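Side-chain contacts in DUF2019 domain-containing protein (Rhodopseudomonas palustris, PDB 2I9C), which is of unknown function but belongs to the DUF2019 family, within the TPR clan, and folds as a compact all-helical single chain: residues A[22-25]-A[26-29]; A[34-37]-A[38-42]. All blocks are in the same frame, centred on the assembly; numbering follows the deposited sequence. Where two conformers were deposited one is given.

Contact 1: A[22-25]-A[26-29]; sequences TVEQ and DDAL
Val-23 and Asp-27, one turn apart on helix 11-30, run alongside each other in the same direction, with CG1 of Val-23 4.2 Å from OD2 of Asp-27. That methyl stands anti to the Val-23 backbone N (chi1 161°), which brings it beside its own carbonyl carbon and on toward the next turn. In Asp-27 a chi1 of -71° puts CG beside its own backbone N and 3.5 Å from the carbonyl O of Val-23. This oxygen accepts the backbone N-H of Asp-27 in the carbonyl plane, N to O 2.9 Å. CG of Glu-24 comes within 4.4 Å of OD2 of Asp-27, but the two carboxylates stay apart, OE2 to OD2 6.2 Å. Ala-28 sets its CB 3.3 Å from the carbonyl O of Glu-24, and Leu-29 bonds through its N to the carbonyl O of Gln-25 at 3.0 Å, nearly straight at 176°. The Gln-25 side chain, extended beyond CG, ends in a buried amide, whose OE1 accepts from NE2 of Gln-72 and whose NE2 bonds weakly to the carbonyl O of Leu-40. Val-23 packs on Val-73 and Tyr-68. Glu-24 and Asp-27 thus put two like charges near each other, which the weak pairing of Glu-24 with Lys-20 and Arg-36 may partly offset, while the buried glutamine amide ties this helix to its neighbours.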
loop_
_atom_site.group_PDB
_atom_site.type_symbol
_atom_site.label_atom_id
_atom_site.label_comp_id
_atom_site.label_asym_id
_atom_site.label_seq_id
_atom_site.Cartn_x
_atom_site.Cartn_y
_atom_site.Cartn_z
ATOM N N THR A 22 -5.827 -5.987 1.315
ATOM C CA THR A 22 -6.130 -4.599 1.075
ATOM C C THR A 22 -7.499 -4.392 0.373
ATOM O O THR A 22 -8.211 -3.402 0.635
ATOM C CB THR A 22 -4.927 -4.012 0.364
ATOM O OG1 THR A 22 -3.765 -4.398 1.126
ATOM C CG2 THR A 22 -5.000 -2.513 0.284
ATOM N N VAL A 23 -7.891 -5.339 -0.485
ATOM C CA VAL A 23 -9.310 -5.389 -0.951
ATOM C C VAL A 23 -10.238 -5.518 0.269
ATOM O O VAL A 23 -11.233 -4.812 0.407
ATOM C CB VAL A 23 -9.517 -6.585 -1.915
ATOM C CG1 VAL A 23 -10.997 -6.966 -2.050
ATOM C CG2 VAL A 23 -8.928 -6.235 -3.306
ATOM N N GLU A 24 -9.919 -6.449 1.165
ATOM C CA GLU A 24 -10.715 -6.607 2.359
ATOM C C GLU A 24 -10.671 -5.384 3.280
ATOM O O GLU A 24 -11.668 -5.103 3.931
ATOM C CB GLU A 24 -10.341 -7.884 3.091
ATOM C CG GLU A 24 -10.748 -9.143 2.285
ATOM C CD GLU A 24 -10.357 -10.452 2.987
ATOM O OE1 GLU A 24 -10.315 -10.474 4.247
ATOM O OE2 GLU A 24 -10.085 -11.456 2.266
ATOM N N GLN A 25 -9.556 -4.650 3.322
ATOM C CA GLN A 25 -9.534 -3.305 3.969
ATOM C C GLN A 25 -10.600 -2.380 3.409
ATOM O O GLN A 25 -11.405 -1.803 4.155
ATOM C CB GLN A 25 -8.169 -2.614 3.857
ATOM C CG GLN A 25 -7.060 -3.203 4.779
ATOM C CD GLN A 25 -5.719 -2.614 4.420
ATOM O OE1 GLN A 25 -5.661 -1.522 3.892
ATOM N NE2 GLN A 25 -4.646 -3.347 4.641
ATOM N N ASP A 26 -10.639 -2.278 2.094
ATOM C CA ASP A 26 -11.624 -1.475 1.410
ATOM C C ASP A 26 -13.023 -1.931 1.819
ATOM O O ASP A 26 -13.833 -1.110 2.217
ATOM C CB ASP A 26 -11.454 -1.612 -0.113
ATOM C CG ASP A 26 -12.188 -0.540 -0.871
ATOM O OD1 ASP A 26 -12.145 0.628 -0.408
ATOM O OD2 ASP A 26 -12.791 -0.850 -1.939
ATOM N N ASP A 27 -13.290 -3.230 1.744
ATOM C CA ASP A 27 -14.593 -3.802 2.137
ATOM C C ASP A 27 -14.938 -3.401 3.572
ATOM O O ASP A 27 -16.081 -3.008 3.876
ATOM C CB ASP A 27 -14.557 -5.340 2.083
ATOM C CG ASP A 27 -14.512 -5.927 0.648
ATOM O OD1 ASP A 27 -14.754 -5.155 -0.305
ATOM O OD2 ASP A 27 -14.273 -7.182 0.521
ATOM N N ALA A 28 -13.955 -3.546 4.464
ATOM C CA ALA A 28 -14.141 -3.264 5.900
ATOM C C ALA A 28 -14.559 -1.808 6.177
ATOM O O ALA A 28 -15.556 -1.544 6.893
ATOM C CB ALA A 28 -12.851 -3.623 6.686
ATOM N N LEU A 29 -13.795 -0.875 5.631
ATOM C CA LEU A 29 -14.111 0.552 5.685
ATOM C C LEU A 29 -15.547 0.872 5.243
ATOM O O LEU A 29 -16.262 1.612 5.933
ATOM C CB LEU A 29 -13.139 1.334 4.801
ATOM C CG LEU A 29 -11.681 1.526 5.257
ATOM C CD1 LEU A 29 -10.802 2.128 4.151
ATOM C CD2 LEU A 29 -11.571 2.390 6.566
#

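Contact 2: A[34-37]-A[38-42]; sequences ISRF and NRLFG
Phe-37 and Leu-40 form the tightly packed side of this stretch near the start of helix 34-53, and Asn-38 marks its edge: the Asn-38 amide is turned 69° from the plane of the Phe-37 ring, its OD1 3.5 Å from CD2 of Phe-37. The buried Leu-40 folds its CG to 3.2 Å from the carbonyl O of Arg-36, the oxygen that receives its N-H at 2.9 Å, and its CD1 lies 3.8 Å from CG of Arg-36. A bend at chi2 (75°) brings the Arg-36 chain back past this methyl. Phe-37 and Phe-41 meet more loosely, CZ of Phe-37 being 4.4 Å from CD1 of Phe-41. Beyond its own turn the Phe-37 ring rests on Gln-25, Ala-28, Leu-29 and Gln-72, so an alanine here would probably open a gap where helix 34-53 meets helices 11-30 and 71-79 and leave Leu-29 without its aromatic neighbour. The solvent side is thinner: Ile-34 offers CG2 to ND2 of Asn-38 at 3.7 Å, and Arg-39 trails outward with only its first carbons near the carbonyl O of Ser-35, which its N-H bonds at 3.1 Å. The backbone bonds are alike all round; what differs is the side chains, with apolar contacts of Phe-37 and Leu-40 inward, joining the helix to the preceding one, and polar, thinly packed groups outward.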
loop_
_atom_site.group_PDB
_atom_site.type_symbol
_atom_site.label_atom_id
_atom_site.label_comp_id
_atom_site.label_asym_id
_atom_site.label_seq_id
_atom_site.Cartn_x
_atom_site.Cartn_y
_atom_site.Cartn_z
ATOM N N ILE A 34 -14.524 -1.678 11.641
ATOM C CA ILE A 34 -13.253 -1.004 11.950
ATOM C C ILE A 34 -12.226 -1.944 12.617
ATOM O O ILE A 34 -11.061 -1.869 12.275
ATOM C CB ILE A 34 -13.473 0.322 12.752
ATOM C CG1 ILE A 34 -14.317 1.358 11.934
ATOM C CG2 ILE A 34 -12.149 0.917 13.293
ATOM C CD1 ILE A 34 -14.240 1.298 10.423
ATOM N N SER A 35 -12.652 -2.831 13.527
ATOM C CA SER A 35 -11.700 -3.797 14.120
ATOM C C SER A 35 -11.045 -4.678 13.040
ATOM O O SER A 35 -9.843 -4.885 13.075
ATOM C CB SER A 35 -12.284 -4.626 15.275
ATOM O OG SER A 35 -13.194 -5.619 14.837
ATOM N N ARG A 36 -11.840 -5.131 12.068
ATOM C CA ARG A 36 -11.364 -5.932 10.945
ATOM C C ARG A 36 -10.401 -5.124 10.053
ATOM O O ARG A 36 -9.359 -5.641 9.630
ATOM C CB ARG A 36 -12.559 -6.492 10.136
ATOM C CG ARG A 36 -12.216 -7.341 8.905
ATOM C CD ARG A 36 -11.741 -8.693 9.385
ATOM N NE ARG A 36 -11.419 -9.652 8.319
ATOM C CZ ARG A 36 -11.140 -10.938 8.551
ATOM N NH1 ARG A 36 -11.124 -11.400 9.802
ATOM N NH2 ARG A 36 -10.855 -11.758 7.536
ATOM N N PHE A 37 -10.751 -3.866 9.760
ATOM C CA PHE A 37 -9.856 -2.979 9.014
ATOM C C PHE A 37 -8.470 -2.872 9.656
ATOM O O PHE A 37 -7.466 -2.994 8.974
ATOM C CB PHE A 37 -10.428 -1.548 8.879
ATOM C CG PHE A 37 -9.453 -0.608 8.230
ATOM C CD1 PHE A 37 -9.280 -0.623 6.845
ATOM C CD2 PHE A 37 -8.620 0.188 9.008
ATOM C CE1 PHE A 37 -8.333 0.207 6.221
ATOM C CE2 PHE A 37 -7.664 1.017 8.398
ATOM C CZ PHE A 37 -7.521 1.028 7.011
ATOM N N ASN A 38 -8.444 -2.641 10.977
ATOM C CA ASN A 38 -7.205 -2.486 11.732
ATOM C C ASN A 38 -6.346 -3.757 11.691
ATOM O O ASN A 38 -5.129 -3.690 11.512
ATOM C CB ASN A 38 -7.527 -2.089 13.207
ATOM C CG ASN A 38 -8.100 -0.696 13.312
ATOM O OD1 ASN A 38 -7.827 0.181 12.458
ATOM N ND2 ASN A 38 -8.893 -0.469 14.359
ATOM N N ARG A 39 -6.976 -4.919 11.833
ATOM C CA ARG A 39 -6.212 -6.168 11.770
ATOM C C ARG A 39 -5.675 -6.431 10.366
ATOM O O ARG A 39 -4.533 -6.820 10.215
ATOM C CB ARG A 39 -6.994 -7.353 12.312
ATOM C CG ARG A 39 -7.371 -7.206 13.780
ATOM C CD ARG A 39 -7.753 -8.547 14.399
ATOM N NE ARG A 39 -7.822 -8.430 15.831
ATOM C CZ ARG A 39 -6.776 -8.577 16.640
ATOM N NH1 ARG A 39 -5.573 -8.833 16.140
ATOM N NH2 ARG A 39 -6.919 -8.419 17.925
ATOM N N LEU A 40 -6.498 -6.219 9.345
ATOM C CA LEU A 40 -6.046 -6.285 7.950
ATOM C C LEU A 40 -4.914 -5.314 7.634
ATOM O O LEU A 40 -3.986 -5.653 6.882
ATOM C CB LEU A 40 -7.234 -6.057 7.018
ATOM C CG LEU A 40 -8.279 -7.172 7.046
ATOM C CD1 LEU A 40 -9.500 -6.625 6.363
ATOM C CD2 LEU A 40 -7.799 -8.444 6.371
ATOM N N PHE A 41 -4.965 -4.116 8.213
ATOM C CA PHE A 41 -3.851 -3.177 8.070
ATOM C C PHE A 41 -2.551 -3.729 8.645
ATOM O O PHE A 41 -1.516 -3.642 7.984
ATOM C CB PHE A 41 -4.163 -1.795 8.694
ATOM C CG PHE A 41 -3.123 -0.741 8.381
ATOM C CD1 PHE A 41 -3.215 0.003 7.198
ATOM C CD2 PHE A 41 -2.038 -0.525 9.229
ATOM C CE1 PHE A 41 -2.253 0.973 6.890
ATOM C CE2 PHE A 41 -1.066 0.444 8.935
ATOM C CZ PHE A 41 -1.183 1.201 7.751
ATOM N N GLY A 42 -2.601 -4.266 9.879
ATOM C CA GLY A 42 -1.429 -4.919 10.498
ATOM C C GLY A 42 -0.858 -6.046 9.634
ATOM O O GLY A 42 0.364 -6.157 9.458
#

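In the fold
Contacts 1 and 2 lie on consecutive helices, 11-30 and 34-53, on the same side of the chain's centre, with their own centres about 9 Å apart. They touch directly: CD1 of Leu-40 packs 3.5 Å from the backbone C of Glu-24, and NE2 of Gln-25 comes 3.5 Å from CA of Phe-41. OE1 of Glu-24 and NH2 of Arg-36 form a long, weak salt bridge at 3.6 Å. The two contacts thus face each other across part of the interface between these helices, a hairpin consistent with the family's place in the TPR clan. Gln-72 and Gln-76 of helix 71-79 adjoin both contacts. The function is unknown, and neither contact can be tied to an active site.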